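Long-range contacts in fimbrium subunit Fim1C (Bacteroides vulgatus, PDB 4QB7), which is probably a component of the fimbrial tip, part of the surface filaments that mediate cell adhesion and biofilm formation: residues G198-N204 with A222-T227; V273-T279 with P315-K321; D108-T112 with I124-K129; K310-P315 with I336-D342. All coordinates share one frame; numbering follows the deposited sequence.

Interaction 1: residues G198-N204 with A222-T227; sequences GSTTLYN and ASYFST. With SO4 (sulfate ion), chain Q.
Tyr224 lays its ring against the bend of backbone at Thr200. The evidence is a CH-pi contact: Thr200 CA stands 3.6 Å from the centroid of the Tyr224 ring, over the middle of one face and 7° off the normal. CG is anti to the carbonyl carbon of Tyr224 (chi1 -63°), which swings the ring back against residues 198-204 although CB sets out away from them. The Tyr203 ring lies alongside and points the same way, its centroid 5.3 Å from that of Tyr224, with the planes inclined at 32°. At its far end Tyr203 OH donates to O4 of a sulfate, 2.6 Å away in the ring plane; the ion probably came from the crystallisation liquor. Cutting Tyr224 back to an alanine would probably deprive the Thr200 bend of its support and open a gap beside the Tyr203 ring.

Phe225 repeats the theme one residue on. Asn204 CB sits 3.6 Å from the centroid of the Phe225 ring, over its face, while Leu202 CD2 approaches Phe225 CD2 at 3.8 Å; Phe270 touches both Leu202 and Phe225. Two backbone bonds join the segments here, Phe225 N to Leu202 O (2.8 Å, almost head-on to the carbonyl) and Asn204 N to Ser223 O (3.1 Å, donor well above the carbonyl plane). A water joins Leu202 N to Phe225 O. The two bonds flank Tyr203 and Tyr224, an antiparallel non-hydrogen-bonded pair with diverging side chains, as expected where the short strand 223-224 joins strand 203-209 in an antiparallel beta-sheet.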
# COMPACT_ATOMS: atom_id res chain seq x y z
N GLY A 198 -11.45 -9.76 10.66
CA GLY A 198 -11.57 -10.11 12.07
C GLY A 198 -12.17 -8.92 12.79
O GLY A 198 -13.00 -8.20 12.21
N SER A 199 -11.73 -8.67 14.04
CA SER A 199 -12.22 -7.57 14.85
C SER A 199 -11.09 -6.73 15.46
O SER A 199 -11.29 -5.53 15.66
CB SER A 199 -13.15 -8.07 15.94
OG SER A 199 -12.64 -9.22 16.60
N THR A 200 -9.92 -7.35 15.78
CA THR A 200 -8.81 -6.60 16.40
C THR A 200 -7.46 -6.91 15.73
O THR A 200 -6.44 -6.96 16.43
CB THR A 200 -8.76 -6.88 17.94
OG1 THR A 200 -8.77 -8.29 18.20
CG2 THR A 200 -9.88 -6.21 18.71
N THR A 201 -7.42 -7.02 14.39
CA THR A 201 -6.20 -7.40 13.65
C THR A 201 -5.71 -6.33 12.67
O THR A 201 -4.53 -6.00 12.71
CB THR A 201 -6.47 -8.73 12.90
OG1 THR A 201 -6.92 -9.72 13.82
CG2 THR A 201 -5.25 -9.25 12.16
N LEU A 202 -6.57 -5.87 11.77
CA LEU A 202 -6.26 -4.94 10.68
C LEU A 202 -6.67 -3.51 11.02
O LEU A 202 -7.86 -3.22 11.13
CB LEU A 202 -6.94 -5.41 9.38
CG LEU A 202 -6.50 -4.74 8.08
CD1 LEU A 202 -5.03 -5.02 7.78
CD2 LEU A 202 -7.35 -5.19 6.92
N TYR A 203 -5.68 -2.60 11.10
CA TYR A 203 -5.94 -1.20 11.38
C TYR A 203 -6.53 -0.50 10.18
O TYR A 203 -6.08 -0.76 9.04
CB TYR A 203 -4.64 -0.44 11.76
CG TYR A 203 -3.95 -0.85 13.04
CD1 TYR A 203 -4.67 -1.18 14.17
CD2 TYR A 203 -2.55 -0.83 13.14
CE1 TYR A 203 -4.04 -1.55 15.36
CE2 TYR A 203 -1.91 -1.21 14.32
CZ TYR A 203 -2.66 -1.57 15.42
OH TYR A 203 -2.07 -1.96 16.60
N ASN A 204 -7.45 0.44 10.42
CA ASN A 204 -7.94 1.28 9.33
C ASN A 204 -7.32 2.66 9.51
O ASN A 204 -7.25 3.43 8.57
CB ASN A 204 -9.46 1.33 9.26
CG ASN A 204 -10.10 2.09 10.36
OD1 ASN A 204 -9.77 1.92 11.53
ND2 ASN A 204 -10.96 3.01 10.00
N ALA A 222 -7.07 1.91 19.70
CA ALA A 222 -6.78 1.41 18.36
C ALA A 222 -8.01 1.46 17.48
O ALA A 222 -9.13 1.25 17.97
CB ALA A 222 -6.26 -0.02 18.44
N SER A 223 -7.81 1.76 16.17
CA SER A 223 -8.88 1.84 15.18
C SER A 223 -8.72 0.71 14.20
O SER A 223 -7.70 0.61 13.55
CB SER A 223 -8.86 3.20 14.48
OG SER A 223 -10.07 3.43 13.77
N TYR A 224 -9.73 -0.16 14.12
CA TYR A 224 -9.67 -1.33 13.26
C TYR A 224 -10.72 -1.39 12.21
O TYR A 224 -11.78 -0.77 12.36
CB TYR A 224 -9.89 -2.58 14.12
CG TYR A 224 -8.85 -2.85 15.17
CD1 TYR A 224 -7.63 -3.42 14.84
CD2 TYR A 224 -9.12 -2.63 16.52
CE1 TYR A 224 -6.66 -3.68 15.81
CE2 TYR A 224 -8.17 -2.89 17.50
CZ TYR A 224 -6.94 -3.41 17.14
OH TYR A 224 -5.99 -3.69 18.10
N PHE A 225 -10.48 -2.22 11.18
CA PHE A 225 -11.47 -2.74 10.26
C PHE A 225 -12.09 -3.89 11.08
O PHE A 225 -11.32 -4.75 11.54
CB PHE A 225 -10.84 -3.23 8.95
CG PHE A 225 -10.50 -2.19 7.93
CD1 PHE A 225 -11.50 -1.50 7.24
CD2 PHE A 225 -9.18 -1.96 7.56
CE1 PHE A 225 -11.18 -0.56 6.26
CE2 PHE A 225 -8.86 -1.03 6.57
CZ PHE A 225 -9.86 -0.33 5.93
N SER A 226 -13.40 -3.85 11.38
CA SER A 226 -13.99 -4.88 12.24
C SER A 226 -15.21 -5.52 11.60
O SER A 226 -15.92 -6.31 12.23
CB SER A 226 -14.34 -4.30 13.60
OG SER A 226 -15.30 -3.26 13.51
N THR A 227 -15.47 -5.18 10.33
CA THR A 227 -16.60 -5.70 9.55
C THR A 227 -16.08 -6.17 8.21
O THR A 227 -15.03 -5.69 7.77
CB THR A 227 -17.68 -4.61 9.38
OG1 THR A 227 -17.10 -3.46 8.75
CG2 THR A 227 -18.34 -4.22 10.70
S SO4 Q . 1.03 -1.50 18.43
O1 SO4 Q . 0.93 -2.91 18.85
O2 SO4 Q . 0.32 -0.63 19.37
O3 SO4 Q . 2.45 -1.12 18.38
O4 SO4 Q . 0.46 -1.38 17.09
O HOH W 1 -9.26 -6.47 12.30

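Interaction 2: residues V273-T279 with P315-K321; sequences VNNKNGT and PKNTFKK
Val273 and Phe319 start a series of backbone bonds between two irregular segments: Val273 N donates to Phe319 O at 2.9 Å, in the carbonyl plane. Lys321 N reaches Asn275 O at 2.8 Å, from 47° above its carbonyl plane. Further along, Thr279 N donates to Thr318 O (2.8 Å) and Asn317 N to Thr279 O (2.7 Å), the second donor tilted from the carbonyl plane. Residues 274-277, which include Asn275, form a type II' turn by their backbone torsions, closed by Asn277 N to Asn274 O.

Topology gives the contact its place. Residues 273-279 belong to the connection from strand 259-270 to strand 286-296, residues 315-321 to the return from strand 301-313 to strand 323-331, so the outward and returning connections between two beta-sheets are tied side by side.

Thr279 OG1 lies between its own N and carbonyl carbon (chi1 55°), a position in which it accepts from Thr318 N at 3.2 Å and lies beside a water that is near Pro315 O as well. A valine in its place would probably leave Thr318 N without this acceptor and the water without its hydroxyl partner. Thr318 OG1 itself bonds to Asp342 and Tyr327. Val273 CG2 packs on Phe319 CB at 3.9 Å, their side chains crossing at a slant. The Lys320 chain passes Lys276 O, with CG at 3.6 Å from that oxygen. Lys321 runs alongside Asn275, whose OD1 accepts from Trp215 N; Lys321 NZ forms a salt bridge with Asp213, to which Lys276 NZ also makes a long, weak ion pair.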
# COMPACT_ATOMS: atom_id res chain seq x y z
N VAL A 273 0.05 -5.65 8.96
CA VAL A 273 -0.24 -6.32 10.23
C VAL A 273 1.13 -6.66 10.85
O VAL A 273 1.98 -7.25 10.18
CB VAL A 273 -1.17 -7.57 10.08
CG1 VAL A 273 -1.37 -8.26 11.41
CG2 VAL A 273 -2.52 -7.17 9.49
N ASN A 274 1.35 -6.26 12.11
CA ASN A 274 2.59 -6.52 12.86
C ASN A 274 3.83 -6.11 12.08
O ASN A 274 4.84 -6.81 12.10
CB ASN A 274 2.68 -7.98 13.28
CG ASN A 274 1.62 -8.36 14.25
OD1 ASN A 274 1.32 -7.64 15.20
ND2 ASN A 274 1.01 -9.50 14.01
N ASN A 275 3.74 -4.96 11.39
CA ASN A 275 4.80 -4.39 10.58
C ASN A 275 5.37 -5.42 9.60
O ASN A 275 4.63 -5.92 8.76
CB ASN A 275 5.89 -3.76 11.45
CG ASN A 275 5.42 -2.48 12.07
OD1 ASN A 275 5.32 -1.46 11.40
ND2 ASN A 275 5.00 -2.54 13.32
N LYS A 276 6.69 -5.71 9.67
CA LYS A 276 7.34 -6.60 8.69
C LYS A 276 7.09 -8.11 8.97
O LYS A 276 7.45 -8.95 8.13
CB LYS A 276 8.84 -6.27 8.59
CG LYS A 276 9.13 -5.38 7.37
CD LYS A 276 10.34 -4.45 7.53
CE LYS A 276 10.49 -3.48 6.35
NZ LYS A 276 11.71 -2.63 6.48
N ASN A 277 6.40 -8.43 10.07
CA ASN A 277 6.13 -9.81 10.47
C ASN A 277 4.82 -10.42 9.94
O ASN A 277 4.73 -11.64 9.85
CB ASN A 277 6.11 -9.90 11.98
CG ASN A 277 7.47 -9.76 12.59
OD1 ASN A 277 8.51 -10.08 11.99
ND2 ASN A 277 7.48 -9.32 13.83
N GLY A 278 3.82 -9.58 9.68
CA GLY A 278 2.53 -10.04 9.21
C GLY A 278 1.65 -10.69 10.27
O GLY A 278 1.98 -10.71 11.46
N THR A 279 0.52 -11.26 9.82
CA THR A 279 -0.44 -11.91 10.70
C THR A 279 0.22 -12.99 11.54
O THR A 279 1.08 -13.74 11.06
CB THR A 279 -1.60 -12.46 9.91
OG1 THR A 279 -1.08 -13.31 8.90
CG2 THR A 279 -2.45 -11.36 9.30
N PRO A 315 -2.95 -17.33 4.91
CA PRO A 315 -1.92 -17.93 5.79
C PRO A 315 -1.33 -16.96 6.79
O PRO A 315 -1.55 -15.76 6.70
CB PRO A 315 -0.86 -18.44 4.80
CG PRO A 315 -1.08 -17.68 3.56
CD PRO A 315 -2.52 -17.31 3.50
N LYS A 316 -0.57 -17.48 7.74
CA LYS A 316 0.12 -16.65 8.72
C LYS A 316 1.23 -15.91 8.01
O LYS A 316 1.59 -16.27 6.89
CB LYS A 316 0.65 -17.48 9.92
CG LYS A 316 1.73 -18.51 9.62
CD LYS A 316 2.35 -18.99 10.92
CE LYS A 316 3.46 -20.01 10.77
NZ LYS A 316 4.23 -20.18 12.04
N ASN A 317 1.76 -14.86 8.67
CA ASN A 317 2.86 -14.02 8.18
C ASN A 317 2.47 -13.37 6.82
O ASN A 317 3.26 -13.32 5.88
CB ASN A 317 4.18 -14.84 8.12
CG ASN A 317 4.55 -15.50 9.44
OD1 ASN A 317 4.43 -14.92 10.53
ND2 ASN A 317 4.97 -16.76 9.38
N THR A 318 1.23 -12.88 6.75
CA THR A 318 0.70 -12.19 5.57
C THR A 318 0.35 -10.76 5.98
O THR A 318 0.22 -10.47 7.17
CB THR A 318 -0.47 -12.97 4.93
OG1 THR A 318 -0.57 -12.58 3.56
CG2 THR A 318 -1.78 -12.75 5.63
N PHE A 319 0.15 -9.88 4.97
CA PHE A 319 -0.07 -8.45 5.11
C PHE A 319 1.21 -7.83 5.75
O PHE A 319 1.13 -7.01 6.67
CB PHE A 319 -1.37 -8.13 5.86
CG PHE A 319 -2.63 -7.97 5.03
CD1 PHE A 319 -3.02 -8.97 4.14
CD2 PHE A 319 -3.48 -6.89 5.23
CE1 PHE A 319 -4.26 -8.88 3.46
CE2 PHE A 319 -4.71 -6.80 4.54
CZ PHE A 319 -5.08 -7.79 3.65
N LYS A 320 2.39 -8.25 5.24
CA LYS A 320 3.71 -7.80 5.69
C LYS A 320 4.06 -6.42 5.13
O LYS A 320 3.87 -6.17 3.92
CB LYS A 320 4.81 -8.78 5.25
CG LYS A 320 4.84 -10.12 5.96
CD LYS A 320 5.87 -11.05 5.31
CE LYS A 320 6.63 -11.79 6.38
NZ LYS A 320 7.31 -12.99 5.85
N LYS A 321 4.60 -5.54 5.98
CA LYS A 321 5.08 -4.21 5.57
C LYS A 321 6.13 -4.34 4.47
O LYS A 321 7.03 -5.17 4.58
CB LYS A 321 5.67 -3.49 6.78
CG LYS A 321 6.03 -2.05 6.56
CD LYS A 321 6.42 -1.41 7.89
CE LYS A 321 7.16 -0.09 7.72
NZ LYS A 321 8.44 -0.28 7.04
O HOH W 2 -3.65 -14.62 8.59

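Interaction 3: residues D108-T112 with I124-K129; sequences DQKIT and ITFEVK
Thr112 and Thr125 bond to each other twice, Thr112 N to Thr125 O at 2.9 Å and Thr125 N to Thr112 O at 2.8 Å, both donors in the carbonyl planes: an antiparallel hydrogen-bonded pair. The next pair, Ile111 with Phe126, is non-hydrogen-bonded and sends its side chains, both buried, to one face of the sheet. Phe126 CG is anti to the backbone N (chi1 -180°), which brings the edge of the ring to Ile111, with CG1 of Ile111 3.8 Å from CD1 of Phe126. On the same side Ile111 CG2 meets Ile124 CG2 at 4.1 Å, and Tyr96 of strand 90-97 touches both isoleucines.

These residues belong to a beta-hairpin of strands 111-113 and 123-127. Strand 203-209 pairs with the outer side of 123-127, its backbone bonded to Ile124 and Phe126, so the hairpin extends an antiparallel sheet.

Towards Lys110 the ladder loosens. Its last bond, Glu127 N to Lys110 O, is longer (3.2 Å) though nearly along the C=O axis. Beyond it Lys110 has a positive phi of 66°, the chain leaves the strand, and direct pairing gives way to a water that donates to Gln109 O and Glu127 O. The side chains at this partly exposed end are less tightly coupled: Lys110 crosses Glu127 at a slant, its chain bent at chi4, and the salt bridge from Lys110 NZ to Glu127 OE1 is long at 3.7 Å. Lys129 stretches past Lys110 with CG 4.2 Å from Lys110 CD. Asp108 and Gln109 direct their polar ends elsewhere, Asp108 OD2 to Ser101 and Gln109 NE2 to Tyr99 O.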
# COMPACT_ATOMS: atom_id res chain seq x y z
N ASP A 108 -6.48 15.94 1.58
CA ASP A 108 -6.01 15.37 0.33
C ASP A 108 -5.79 13.87 0.38
O ASP A 108 -6.28 13.17 -0.50
CB ASP A 108 -4.69 16.05 -0.10
CG ASP A 108 -4.69 17.56 -0.25
OD1 ASP A 108 -5.78 18.17 -0.17
OD2 ASP A 108 -3.61 18.14 -0.50
N GLN A 109 -4.97 13.39 1.34
CA GLN A 109 -4.51 12.00 1.36
C GLN A 109 -4.93 11.20 2.57
O GLN A 109 -4.61 10.01 2.63
CB GLN A 109 -2.97 11.98 1.29
CG GLN A 109 -2.30 13.00 0.34
CD GLN A 109 -2.63 12.82 -1.13
OE1 GLN A 109 -3.27 11.85 -1.56
NE2 GLN A 109 -2.13 13.74 -1.95
N LYS A 110 -5.62 11.83 3.54
CA LYS A 110 -6.00 11.26 4.84
C LYS A 110 -4.70 11.01 5.64
O LYS A 110 -4.60 10.01 6.36
CB LYS A 110 -6.90 10.02 4.74
CG LYS A 110 -8.31 10.37 4.32
CD LYS A 110 -9.21 9.15 4.36
CE LYS A 110 -10.65 9.49 4.07
NZ LYS A 110 -11.25 10.37 5.11
N ILE A 111 -3.74 11.94 5.51
CA ILE A 111 -2.43 12.03 6.17
C ILE A 111 -2.48 13.22 7.14
O ILE A 111 -2.75 14.34 6.74
CB ILE A 111 -1.25 12.18 5.12
CG1 ILE A 111 -1.00 10.90 4.31
CG2 ILE A 111 0.05 12.65 5.78
CD1 ILE A 111 -0.03 11.11 3.06
N THR A 112 -2.21 12.97 8.42
CA THR A 112 -2.12 13.98 9.49
C THR A 112 -0.66 13.93 9.95
O THR A 112 -0.14 12.85 10.23
CB THR A 112 -3.14 13.71 10.61
OG1 THR A 112 -4.46 13.74 10.06
CG2 THR A 112 -3.06 14.71 11.74
N ILE A 124 3.25 10.33 11.21
CA ILE A 124 2.11 10.40 10.30
C ILE A 124 0.99 9.56 10.87
O ILE A 124 1.21 8.38 11.16
CB ILE A 124 2.48 9.92 8.88
CG1 ILE A 124 3.29 10.96 8.10
CG2 ILE A 124 1.22 9.47 8.09
CD1 ILE A 124 3.86 10.41 6.82
N THR A 125 -0.20 10.16 11.04
CA THR A 125 -1.43 9.45 11.37
C THR A 125 -2.11 9.24 10.01
O THR A 125 -2.39 10.21 9.29
CB THR A 125 -2.27 10.19 12.39
OG1 THR A 125 -1.50 10.30 13.58
CG2 THR A 125 -3.60 9.48 12.68
N PHE A 126 -2.31 7.96 9.65
CA PHE A 126 -2.83 7.61 8.35
C PHE A 126 -4.11 6.75 8.44
O PHE A 126 -4.18 5.80 9.23
CB PHE A 126 -1.73 6.87 7.58
CG PHE A 126 -2.06 6.41 6.18
CD1 PHE A 126 -2.09 7.31 5.12
CD2 PHE A 126 -2.25 5.06 5.90
CE1 PHE A 126 -2.38 6.88 3.83
CE2 PHE A 126 -2.53 4.63 4.61
CZ PHE A 126 -2.60 5.54 3.58
N GLU A 127 -5.11 7.11 7.62
CA GLU A 127 -6.39 6.41 7.46
C GLU A 127 -6.48 5.85 6.05
O GLU A 127 -6.12 6.53 5.09
CB GLU A 127 -7.59 7.32 7.76
CG GLU A 127 -8.85 6.53 8.07
CD GLU A 127 -10.19 7.23 8.03
OE1 GLU A 127 -10.24 8.48 8.13
OE2 GLU A 127 -11.22 6.52 7.90
N VAL A 128 -6.92 4.60 5.94
CA VAL A 128 -7.09 3.91 4.66
C VAL A 128 -8.35 4.44 3.97
O VAL A 128 -9.42 4.46 4.58
CB VAL A 128 -7.12 2.37 4.84
CG1 VAL A 128 -7.35 1.67 3.52
CG2 VAL A 128 -5.83 1.88 5.48
N LYS A 129 -8.20 4.90 2.71
CA LYS A 129 -9.26 5.42 1.84
C LYS A 129 -10.00 4.23 1.21
O LYS A 129 -9.41 3.49 0.43
CB LYS A 129 -8.61 6.33 0.78
CG LYS A 129 -9.32 7.64 0.48
CD LYS A 129 -8.32 8.62 -0.15
CE LYS A 129 -8.98 9.86 -0.72
NZ LYS A 129 -8.07 11.03 -0.79
O HOH W 3 -5.56 7.44 2.64

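Interaction 4: residues K310-P315 with I336-D342; sequences KEVSLP and IKITVED
Val312 faces two partners with its two methyls: CG2 meets Ile338 CD1 at 3.8 Å, the side chains crossing at about a right angle, and CG1 meets Val340 CG2 on a more slanting approach. CG1 of Val312 is anti to the backbone N and CG2 anti to the carbonyl carbon (chi1 174°), which splits the branches between the two. Ile338 CD1 also lies against the Lys310 chain, 3.9 Å from its CG. Kinked at chi2 and chi4, that chain then runs across Ile336 at roughly ninety degrees and ends in a hydrogen bond from Lys310 NZ to Ile336 O, 2.7 Å long, the donor 45° above the carbonyl plane.

Strands 310-313 and 338-342 run in similar directions, 34° apart, with axes 7.2 Å at closest approach. They are end strands of different sheets, 301-313 pairing with 286-296 and 338-346 with 323-331, and meet through their side chains, as where the sheets of a beta-sandwich close on each other at an edge, consistent with a transthyretin-clan fold.

Ile289 and Leu329, one from each sheet, also touch Ile338. At the other end Pro315 sets its CD against Val340 CG1 (3.9 Å), again nearly perpendicular, while its CG rests on Asp342 CB at 3.6 Å. The Asp342 carboxylate is held by Thr318 OG1 on OD2 and by His325 ND1 on OD1.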
# COMPACT_ATOMS: atom_id res chain seq x y z
N LYS A 310 -18.24 -18.25 0.79
CA LYS A 310 -17.32 -19.34 1.09
C LYS A 310 -16.02 -18.74 1.70
O LYS A 310 -15.34 -17.92 1.11
CB LYS A 310 -17.05 -20.19 -0.17
CG LYS A 310 -15.87 -21.16 -0.12
CD LYS A 310 -16.01 -22.25 0.94
CE LYS A 310 -15.33 -23.54 0.55
NZ LYS A 310 -16.03 -24.20 -0.60
N GLU A 311 -15.74 -19.15 2.92
CA GLU A 311 -14.61 -18.72 3.72
C GLU A 311 -13.32 -19.36 3.23
O GLU A 311 -13.28 -20.57 2.96
CB GLU A 311 -14.87 -19.10 5.17
CG GLU A 311 -14.00 -18.37 6.15
CD GLU A 311 -14.22 -18.81 7.58
OE1 GLU A 311 -13.55 -19.79 8.00
OE2 GLU A 311 -15.03 -18.16 8.28
N VAL A 312 -12.29 -18.53 3.09
CA VAL A 312 -10.95 -18.91 2.66
C VAL A 312 -9.99 -18.23 3.63
O VAL A 312 -9.92 -17.01 3.64
CB VAL A 312 -10.70 -18.52 1.18
CG1 VAL A 312 -9.26 -18.79 0.78
CG2 VAL A 312 -11.64 -19.23 0.25
N SER A 313 -9.29 -19.00 4.48
CA SER A 313 -8.33 -18.44 5.44
C SER A 313 -7.04 -18.07 4.75
O SER A 313 -6.52 -18.85 3.95
CB SER A 313 -8.04 -19.42 6.57
OG SER A 313 -9.07 -19.45 7.55
N LEU A 314 -6.52 -16.86 5.04
CA LEU A 314 -5.23 -16.42 4.52
C LEU A 314 -4.13 -16.94 5.45
O LEU A 314 -4.37 -17.07 6.67
CB LEU A 314 -5.17 -14.90 4.35
CG LEU A 314 -6.15 -14.32 3.34
CD1 LEU A 314 -6.12 -12.81 3.35
CD2 LEU A 314 -5.94 -14.90 1.94
N PRO A 315 -2.95 -17.33 4.91
CA PRO A 315 -1.92 -17.93 5.79
C PRO A 315 -1.33 -16.96 6.79
O PRO A 315 -1.55 -15.76 6.70
CB PRO A 315 -0.86 -18.44 4.80
CG PRO A 315 -1.08 -17.68 3.56
CD PRO A 315 -2.52 -17.31 3.50
N ILE A 336 -14.82 -29.58 -0.61
CA ILE A 336 -15.32 -28.27 -0.13
C ILE A 336 -14.18 -27.28 -0.33
O ILE A 336 -14.32 -26.29 -1.02
CB ILE A 336 -15.72 -28.41 1.39
CG1 ILE A 336 -16.86 -29.42 1.62
CG2 ILE A 336 -15.99 -27.08 2.11
CD1 ILE A 336 -16.36 -30.79 2.30
N LYS A 337 -13.03 -27.61 0.27
CA LYS A 337 -11.73 -26.95 0.34
C LYS A 337 -11.35 -26.03 -0.84
O LYS A 337 -11.59 -26.34 -2.01
CB LYS A 337 -10.66 -28.05 0.43
CG LYS A 337 -9.43 -27.73 1.28
CD LYS A 337 -8.46 -28.93 1.25
CE LYS A 337 -7.38 -28.89 2.32
NZ LYS A 337 -6.52 -30.10 2.27
N ILE A 338 -10.73 -24.90 -0.47
CA ILE A 338 -10.05 -23.90 -1.32
C ILE A 338 -8.74 -23.68 -0.62
O ILE A 338 -8.76 -23.28 0.54
CB ILE A 338 -10.79 -22.57 -1.60
CG1 ILE A 338 -12.17 -22.76 -2.21
CG2 ILE A 338 -9.91 -21.69 -2.48
CD1 ILE A 338 -12.90 -21.39 -2.57
N THR A 339 -7.62 -24.02 -1.26
CA THR A 339 -6.30 -23.87 -0.63
C THR A 339 -5.64 -22.60 -1.17
O THR A 339 -5.94 -22.19 -2.28
CB THR A 339 -5.45 -25.12 -0.80
OG1 THR A 339 -5.25 -25.38 -2.17
CG2 THR A 339 -6.08 -26.33 -0.18
N VAL A 340 -4.77 -21.97 -0.35
CA VAL A 340 -4.14 -20.69 -0.68
C VAL A 340 -2.63 -20.77 -0.68
O VAL A 340 -2.04 -21.39 0.19
CB VAL A 340 -4.62 -19.58 0.32
CG1 VAL A 340 -4.05 -18.20 -0.02
CG2 VAL A 340 -6.13 -19.51 0.37
N GLU A 341 -2.01 -20.09 -1.65
CA GLU A 341 -0.56 -19.88 -1.74
C GLU A 341 -0.33 -18.39 -1.66
O GLU A 341 -0.89 -17.64 -2.45
CB GLU A 341 0.06 -20.42 -3.04
CG GLU A 341 -0.16 -21.89 -3.37
CD GLU A 341 0.31 -22.25 -4.76
OE1 GLU A 341 1.55 -22.34 -4.95
OE2 GLU A 341 -0.54 -22.39 -5.68
N ASP A 342 0.49 -17.96 -0.71
CA ASP A 342 0.85 -16.56 -0.56
C ASP A 342 2.18 -16.36 -1.28
O ASP A 342 3.23 -16.75 -0.76
CB ASP A 342 0.94 -16.20 0.93
CG ASP A 342 1.09 -14.73 1.29
OD1 ASP A 342 1.30 -13.91 0.38
OD2 ASP A 342 1.00 -14.41 2.49
O HOH W 4 -11.81 -23.39 2.33

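Interaction 3 comes first along the chain and closes before interaction 1 opens; interactions 2 and 4 follow, their segments alternating and sharing Pro315. Interactions 1 and 3 both reach one antiparallel sheet, centres 16 Å apart, where strands 123-127 and 203-209 are neighbours and Asn204 O probably accepts from Val128 N. Leu202 carries interaction 1 onto interaction 2, packing against Val273 and Phe319 at a centre distance of 14 Å. Interactions 2 and 4 have centres about 17 Å apart and are linked by Thr318 and Asp342. Through these touches the contacts form a series, 3-1-2-4, across this elongated subunit; its ends lie about 31 Å apart between centres, on opposite sides of the chain's centre.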